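Local coordinates for protein fructose-bisphosphate aldolase (Slackia heliotrinireducens, PDB 4MOZ) that belongs to the DeoC/LacD family of aldolases, enzymes built on the TIM-barrel fold, at residues Ser230-Gly242 and Gln254-Ala268. Numbering follows the deposited sequence.
Sequences SAAAGRTGLVCAG and QLHDQIYIGGASGNA
Cys-240 and Gln-258 meet at the tightly packed end of this contact, where helix 248-260 lies against strand 237-240. The small Cys-240 side chain lies beside the Gln-258 amide: its CB is 3.4 Å from OE1, and chi1 of -156°, with SG anti to the backbone N, swings the sulfur to 3.7 Å from Gln-258 NE2. Gln-258 suits this buried place because its long, extended chain reaches the backbone at Ala-241: NE2 donates to Ala-241 O at 2.9 Å, a fairly straight bond that approaches from above the carbonyl plane. Strands 237-240 and 266-269 pair in parallel. Ala-268 N binds Cys-240 O at 2.8 Å, almost head-on, and Ser-265 N binds Leu-238 O at 2.7 Å; between them the bond from Cys-240 N to Gly-266 O is weak. Gly-266, without a side chain, lets Val-239 CG1 pack closely over its backbone. The side at Ser-230 and Gly-263 is more polar and more open to solvent. The short Ser-230 side chain lets OG donate to Gly-262 O (2.7 Å), while exposed Gly-263 makes the positive-phi turn out of helix 248-260. A water there joins Leu-238 N, Gly-263 O and Ser-265 OG. Strand 237-240, helix 248-260 and strand 266-269 form a right-handed beta-alpha-beta crossover, the repeating unit of the TIM barrel.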
loop_
_atom_site.group_PDB
_atom_site.type_symbol
_atom_site.label_atom_id
_atom_site.label_comp_id
_atom_site.label_asym_id
_atom_site.label_seq_id
_atom_site.Cartn_x
_atom_site.Cartn_y
_atom_site.Cartn_z
ATOM N N SER C 230 -20.956 9.915 27.585
ATOM C CA SER C 230 -20.611 11.333 27.567
ATOM C C SER C 230 -19.446 11.619 28.510
ATOM O O SER C 230 -18.604 12.472 28.222
ATOM C CB SER C 230 -21.819 12.188 27.936
ATOM O OG SER C 230 -22.801 12.127 26.915
ATOM N N ALA C 231 -19.408 10.892 29.627
ATOM C CA ALA C 231 -18.318 11.001 30.587
ATOM C C ALA C 231 -17.025 10.439 29.995
ATOM O O ALA C 231 -15.979 11.086 30.072
ATOM C CB ALA C 231 -18.676 10.296 31.891
ATOM N N ALA C 232 -17.116 9.254 29.381
ATOM C CA ALA C 232 -15.964 8.593 28.752
ATOM C C ALA C 232 -15.323 9.425 27.639
ATOM O O ALA C 232 -14.104 9.396 27.458
ATOM C CB ALA C 232 -16.361 7.224 28.226
ATOM N N ALA C 233 -16.150 10.170 26.908
ATOM C CA ALA C 233 -15.683 11.045 25.828
ATOM C C ALA C 233 -14.939 12.295 26.323
ATOM O O ALA C 233 -14.301 12.989 25.533
ATOM C CB ALA C 233 -16.848 11.432 24.929
ATOM N N GLY C 234 -15.024 12.576 27.624
ATOM C CA GLY C 234 -14.296 13.693 28.237
ATOM C C GLY C 234 -14.495 15.017 27.521
ATOM O O GLY C 234 -15.626 15.481 27.365
ATOM N N ARG C 235 -13.395 15.615 27.066
ATOM C CA ARG C 235 -13.451 16.897 26.358
ATOM C C ARG C 235 -13.848 16.797 24.881
ATOM O O ARG C 235 -13.805 17.793 24.159
ATOM C CB ARG C 235 -12.136 17.658 26.511
ATOM C CG ARG C 235 -11.968 18.314 27.869
ATOM C CD ARG C 235 -10.657 19.061 27.937
ATOM N NE ARG C 235 -10.471 19.657 29.254
ATOM C CZ ARG C 235 -9.432 20.406 29.606
ATOM N NH1 ARG C 235 -9.369 20.902 30.835
ATOM N NH2 ARG C 235 -8.459 20.662 28.738
ATOM N N THR C 236 -14.216 15.597 24.439
ATOM C CA THR C 236 -14.839 15.406 23.127
ATOM C C THR C 236 -16.353 15.413 23.342
ATOM O O THR C 236 -16.872 14.637 24.145
ATOM C CB THR C 236 -14.381 14.086 22.454
ATOM O OG1 THR C 236 -12.992 14.176 22.120
ATOM C CG2 THR C 236 -15.174 13.794 21.180
ATOM N N GLY C 237 -17.049 16.301 22.638
ATOM C CA GLY C 237 -18.500 16.418 22.757
ATOM C C GLY C 237 -19.207 15.264 22.078
ATOM O O GLY C 237 -18.912 14.936 20.929
ATOM N N LEU C 238 -20.138 14.641 22.791
ATOM C CA LEU C 238 -20.877 13.511 22.248
ATOM C C LEU C 238 -22.173 13.990 21.611
ATOM O O LEU C 238 -22.925 14.757 22.215
ATOM C CB LEU C 238 -21.160 12.483 23.344
ATOM C CG LEU C 238 -21.988 11.245 22.987
ATOM C CD1 LEU C 238 -21.597 10.090 23.896
ATOM C CD2 LEU C 238 -23.486 11.523 23.058
ATOM N N VAL C 239 -22.430 13.553 20.386
ATOM C CA VAL C 239 -23.721 13.820 19.765
ATOM C C VAL C 239 -24.415 12.498 19.500
ATOM O O VAL C 239 -23.771 11.487 19.218
ATOM C CB VAL C 239 -23.636 14.704 18.494
ATOM C CG1 VAL C 239 -22.780 15.937 18.752
ATOM C CG2 VAL C 239 -23.102 13.933 17.305
ATOM N N CYS C 240 -25.732 12.506 19.619
ATOM C CA CYS C 240 -26.498 11.290 19.472
ATOM C C CYS C 240 -27.594 11.476 18.426
ATOM O O CYS C 240 -27.559 12.433 17.641
ATOM C CB CYS C 240 -27.074 10.897 20.830
ATOM S SG CYS C 240 -27.447 9.144 20.979
ATOM N N ALA C 241 -28.558 10.560 18.407
ATOM C CA ALA C 241 -29.669 10.622 17.461
ATOM C C ALA C 241 -30.973 10.138 18.097
ATOM O O ALA C 241 -30.966 9.261 18.961
ATOM C CB ALA C 241 -29.347 9.811 16.209
ATOM N N GLY C 242 -32.086 10.727 17.679
ATOM C CA GLY C 242 -33.405 10.210 18.031
ATOM C C GLY C 242 -33.857 9.180 17.008
ATOM O O GLY C 242 -33.288 9.095 15.913
ATOM N N GLN C 254 -36.653 12.586 23.149
ATOM C CA GLN C 254 -35.410 11.818 23.157
ATOM C C GLN C 254 -34.200 12.746 23.114
ATOM O O GLN C 254 -33.281 12.605 23.917
ATOM C CB GLN C 254 -35.358 10.849 21.982
ATOM C CG GLN C 254 -36.241 9.622 22.137
ATOM C CD GLN C 254 -36.122 8.673 20.958
ATOM O OE1 GLN C 254 -35.151 8.727 20.199
ATOM N NE2 GLN C 254 -37.108 7.796 20.800
ATOM N N LEU C 255 -34.219 13.704 22.189
ATOM C CA LEU C 255 -33.122 14.657 22.029
ATOM C C LEU C 255 -32.907 15.498 23.281
ATOM O O LEU C 255 -31.768 15.788 23.655
ATOM C CB LEU C 255 -33.368 15.575 20.825
ATOM C CG LEU C 255 -33.453 14.969 19.421
ATOM C CD1 LEU C 255 -33.405 16.085 18.387
ATOM C CD2 LEU C 255 -32.343 13.958 19.157
ATOM N N HIS C 256 -34.012 15.887 23.916
ATOM C CA HIS C 256 -33.977 16.664 25.143
ATOM C C HIS C 256 -33.371 15.857 26.267
ATOM O O HIS C 256 -32.476 16.337 26.973
ATOM C CB HIS C 256 -35.383 17.149 25.499
ATOM C CG HIS C 256 -35.405 18.264 26.518
ATOM N ND1 HIS C 256 -35.411 18.032 27.845
ATOM C CD2 HIS C 256 -35.412 19.650 26.361
ATOM C CE1 HIS C 256 -35.426 19.206 28.507
ATOM N NE2 HIS C 256 -35.424 20.196 27.597
ATOM N N ASP C 257 -33.839 14.619 26.427
ATOM C CA ASP C 257 -33.291 13.699 27.426
ATOM C C ASP C 257 -31.802 13.437 27.224
ATOM O O ASP C 257 -31.044 13.398 28.190
ATOM C CB ASP C 257 -34.058 12.373 27.426
ATOM C CG ASP C 257 -35.478 12.516 27.950
ATOM O OD1 ASP C 257 -35.818 13.576 28.521
ATOM O OD2 ASP C 257 -36.262 11.560 27.791
ATOM N N GLN C 258 -31.392 13.262 25.969
ATOM C CA GLN C 258 -29.995 12.989 25.643
ATOM C C GLN C 258 -29.075 14.118 26.097
ATOM O O GLN C 258 -27.976 13.864 26.589
ATOM C CB GLN C 258 -29.824 12.724 24.144
ATOM C CG GLN C 258 -30.326 11.354 23.702
ATOM C CD GLN C 258 -30.509 11.228 22.199
ATOM O OE1 GLN C 258 -30.224 12.159 21.436
ATOM N NE2 GLN C 258 -30.994 10.068 21.763
ATOM N N ILE C 259 -29.529 15.359 25.940
ATOM C CA ILE C 259 -28.745 16.516 26.354
ATOM C C ILE C 259 -28.710 16.639 27.878
ATOM O O ILE C 259 -27.635 16.640 28.477
ATOM C CB ILE C 259 -29.264 17.830 25.729
ATOM C CG1 ILE C 259 -29.121 17.793 24.202
ATOM C CG2 ILE C 259 -28.516 19.029 26.309
ATOM C CD1 ILE C 259 -29.864 18.894 23.472
ATOM N N TYR C 260 -29.882 16.723 28.499
ATOM C CA TYR C 260 -29.970 17.110 29.905
ATOM C C TYR C 260 -29.810 15.944 30.878
ATOM O O TYR C 260 -29.373 16.146 32.006
ATOM C CB TYR C 260 -31.234 17.947 30.169
ATOM C CG TYR C 260 -31.253 19.229 29.348
ATOM C CD1 TYR C 260 -30.467 20.328 29.712
ATOM C CD2 TYR C 260 -32.025 19.330 28.187
ATOM C CE1 TYR C 260 -30.465 21.493 28.954
ATOM C CE2 TYR C 260 -32.030 20.490 27.422
ATOM C CZ TYR C 260 -31.251 21.569 27.807
ATOM O OH TYR C 260 -31.252 22.722 27.051
ATOM N N ILE C 261 -30.132 14.733 30.435
ATOM C CA ILE C 261 -29.902 13.538 31.247
ATOM C C ILE C 261 -28.647 12.796 30.773
ATOM O O ILE C 261 -27.814 12.384 31.588
ATOM C CB ILE C 261 -31.132 12.597 31.266
ATOM C CG1 ILE C 261 -32.358 13.334 31.828
ATOM C CG2 ILE C 261 -30.838 11.334 32.072
ATOM C CD1 ILE C 261 -33.684 12.640 31.585
ATOM N N GLY C 262 -28.509 12.646 29.457
ATOM C CA GLY C 262 -27.418 11.863 28.874
ATOM C C GLY C 262 -26.101 12.598 28.704
ATOM O O GLY C 262 -25.083 11.982 28.394
ATOM N N GLY C 263 -26.121 13.916 28.887
ATOM C CA GLY C 263 -24.909 14.727 28.785
ATOM C C GLY C 263 -24.392 14.970 27.373
ATOM O O GLY C 263 -23.233 15.354 27.195
ATOM N N ALA C 264 -25.244 14.758 26.370
ATOM C CA ALA C 264 -24.887 15.030 24.973
ATOM C C ALA C 264 -24.583 16.511 24.727
ATOM O O ALA C 264 -25.173 17.387 25.363
ATOM C CB ALA C 264 -25.993 14.554 24.043
ATOM N N SER C 265 -23.654 16.778 23.810
ATOM C CA SER C 265 -23.313 18.139 23.404
ATOM C C SER C 265 -23.981 18.509 22.081
ATOM O O SER C 265 -23.621 19.503 21.442
ATOM C CB SER C 265 -21.801 18.292 23.274
ATOM O OG SER C 265 -21.190 18.301 24.548
ATOM N N GLY C 266 -24.954 17.704 21.671
ATOM C CA GLY C 266 -25.703 17.982 20.463
ATOM C C GLY C 266 -26.365 16.759 19.875
ATOM O O GLY C 266 -26.568 15.757 20.561
ATOM N N ASN C 267 -26.705 16.850 18.594
ATOM C CA ASN C 267 -27.396 15.773 17.894
ATOM C C ASN C 267 -27.045 15.719 16.408
ATOM O O ASN C 267 -26.543 16.696 15.845
ATOM C CB ASN C 267 -28.912 15.895 18.081
ATOM C CG ASN C 267 -29.390 17.337 18.059
ATOM O OD1 ASN C 267 -29.236 18.054 17.061
ATOM N ND2 ASN C 267 -29.976 17.774 19.172
ATOM N N ALA C 268 -27.294 14.559 15.797
ATOM C CA ALA C 268 -27.136 14.371 14.360
ATOM C C ALA C 268 -28.414 13.760 13.802
ATOM O O ALA C 268 -28.854 12.697 14.255
ATOM C CB ALA C 268 -25.941 13.481 14.065
HETATM O O HOH W 1 -21.197 15.791 25.436
HETATM O O HOH W 2 -31.373 12.759 15.579
#